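Local structure of GDSL-like protein (Roseburia intestinalis L1-82, 6HFZ) at residues N288-Y293 with S365-S370. The protein is a GDSL-family (SGNH) esterase that removes acetyl groups from acetylated beta-mannans and may also act on acetylated xylan. Residues are numbered along the deposited sequence; the frame is centred on the assembly and turned at random.
Sequences NISVQY and SVIGSS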
loop_
_atom_site.group_PDB
_atom_site.type_symbol
_atom_site.label_atom_id
_atom_site.label_comp_id
_atom_site.label_asym_id
_atom_site.label_seq_id
_atom_site.Cartn_x
_atom_site.Cartn_y
_atom_site.Cartn_z
ATOM N N ASN A 288 5.432 -17.941 3.498
ATOM C CA ASN A 288 5.192 -17.258 2.214
ATOM C C ASN A 288 6.494 -16.597 1.750
ATOM O O ASN A 288 7.227 -16.083 2.577
ATOM C CB ASN A 288 4.103 -16.171 2.301
ATOM C CG ASN A 288 2.807 -16.638 2.933
ATOM O OD1 ASN A 288 2.399 -17.776 2.724
ATOM N ND2 ASN A 288 2.185 -15.796 3.750
ATOM N N ILE A 289 6.708 -16.586 0.436
ATOM C CA ILE A 289 7.807 -15.878 -0.203
ATOM C C ILE A 289 7.258 -15.058 -1.360
ATOM O O ILE A 289 6.579 -15.578 -2.228
ATOM C CB ILE A 289 8.879 -16.842 -0.707
ATOM C CG1 ILE A 289 9.384 -17.778 0.400
ATOM C CG2 ILE A 289 9.991 -16.059 -1.372
ATOM C CD1 ILE A 289 10.192 -17.090 1.436
ATOM N N SER A 290 7.686 -13.797 -1.428
ATOM C CA SER A 290 7.351 -12.946 -2.513
ATOM C C SER A 290 8.608 -12.179 -2.956
ATOM O O SER A 290 9.598 -12.078 -2.229
ATOM C CB SER A 290 6.168 -12.074 -2.162
ATOM O OG SER A 290 6.550 -10.966 -1.319
ATOM N N VAL A 291 8.574 -11.650 -4.167
ATOM C CA VAL A 291 9.755 -10.943 -4.685
ATOM C C VAL A 291 9.330 -9.620 -5.316
ATOM O O VAL A 291 8.322 -9.545 -6.035
ATOM C CB VAL A 291 10.491 -11.839 -5.688
ATOM C CG1 VAL A 291 9.605 -12.212 -6.872
ATOM C CG2 VAL A 291 11.760 -11.191 -6.214
ATOM N N GLN A 292 10.123 -8.569 -5.043
ATOM C CA GLN A 292 9.902 -7.274 -5.626
ATOM C C GLN A 292 11.009 -6.959 -6.639
ATOM O O GLN A 292 12.175 -7.167 -6.341
ATOM C CB GLN A 292 9.939 -6.190 -4.555
ATOM C CG GLN A 292 8.714 -6.121 -3.662
ATOM C CD GLN A 292 8.861 -4.884 -2.798
ATOM O OE1 GLN A 292 9.792 -4.806 -1.986
ATOM N NE2 GLN A 292 7.994 -3.902 -3.017
ATOM N N TYR A 293 10.642 -6.403 -7.796
ATOM C CA TYR A 293 11.595 -6.117 -8.862
ATOM C C TYR A 293 11.019 -5.074 -9.817
ATOM O O TYR A 293 9.801 -4.875 -9.853
ATOM C CB TYR A 293 11.958 -7.382 -9.671
ATOM C CG TYR A 293 10.790 -8.075 -10.363
ATOM C CD1 TYR A 293 9.891 -8.882 -9.660
ATOM C CD2 TYR A 293 10.590 -7.952 -11.733
ATOM C CE1 TYR A 293 8.835 -9.540 -10.297
ATOM C CE2 TYR A 293 9.526 -8.583 -12.376
ATOM C CZ TYR A 293 8.644 -9.375 -11.659
ATOM O OH TYR A 293 7.627 -10.046 -12.304
ATOM N N SER A 365 13.700 -6.583 -3.376
ATOM C CA SER A 365 13.633 -7.294 -2.124
ATOM C C SER A 365 13.138 -8.716 -2.364
ATOM O O SER A 365 12.481 -8.965 -3.366
ATOM C CB SER A 365 12.699 -6.638 -1.098
ATOM O OG SER A 365 11.304 -6.934 -1.369
ATOM N N VAL A 366 13.440 -9.611 -1.408
ATOM C CA VAL A 366 12.623 -10.851 -1.264
ATOM C C VAL A 366 11.930 -10.789 0.092
ATOM O O VAL A 366 12.558 -10.456 1.114
ATOM C CB VAL A 366 13.485 -12.124 -1.392
ATOM C CG1 VAL A 366 12.613 -13.374 -1.239
ATOM C CG2 VAL A 366 14.262 -12.135 -2.708
ATOM N N ILE A 367 10.615 -11.050 0.137
ATOM C CA ILE A 367 9.851 -10.880 1.380
ATOM C C ILE A 367 9.455 -12.251 1.930
ATOM O O ILE A 367 8.837 -13.053 1.249
ATOM C CB ILE A 367 8.601 -9.996 1.194
ATOM C CG1 ILE A 367 8.951 -8.592 0.698
ATOM C CG2 ILE A 367 7.774 -9.937 2.476
ATOM C CD1 ILE A 367 7.762 -7.760 0.194
ATOM N N GLY A 368 9.789 -12.485 3.192
ATOM C CA GLY A 368 9.356 -13.657 3.880
ATOM C C GLY A 368 8.260 -13.312 4.868
ATOM O O GLY A 368 8.414 -12.368 5.657
ATOM N N SER A 369 7.195 -14.121 4.887
ATOM C CA SER A 369 6.066 -13.836 5.732
ATOM C C SER A 369 5.658 -15.067 6.529
ATOM O O SER A 369 5.786 -16.183 6.034
ATOM C CB SER A 369 4.924 -13.347 4.896
ATOM O OG SER A 369 5.319 -12.222 4.138
ATOM N N SER A 370 5.078 -14.832 7.715
ATOM C CA SER A 370 4.366 -15.889 8.425
ATOM C C SER A 370 3.302 -15.296 9.355
ATOM O O SER A 370 3.189 -14.073 9.474
ATOM C CB SER A 370 5.336 -16.738 9.176
ATOM O OG SER A 370 6.001 -15.958 10.139
#
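The amide oxygen OE1 of Q292 takes a short hydrogen bond, 2.7 Å, from the hydroxyl OG of S365. The donor lies in the plane of the amide and on a lone pair, with a C=O...donor angle of 122°. With chi1 at 79°, S365 OG is tucked over its own backbone and faces the glutamine, whose CB, CG and CD all pass within 3.6 Å of it. Cutting Q292 back to an alanine removes OE1 and is likely to leave this buried hydroxyl without its acceptor and the CD1 side of I367 less covered. Next along the same face, S290 OG lies against I367 CB at 3.4 Å, and helix 84-96 of the esterase domain covers this side through Q85, F86 and A89. The two strands are antiparallel neighbours in a sheet of the C-terminal beta-sandwich domain; strand 329-336 flanks 288-293 on its other edge. Paired backbone bonds join N288 with S369 and S290 with I367; the bond from Q292 N to S365 O is nearly straight (174°), whereas the reverse one, S365 N to Q292 O, is weak. On the opposite face I289 CG2 meets V366 CG1 at 3.8 Å. At the far end N288 ND2 packs on S369 CB, 3.8 Å away; the N288 side-chain amide is held at both ends, ND2 by T234 OG1 and OD1 by the backbone N of H338, and S369 OG bonds to S238 OG.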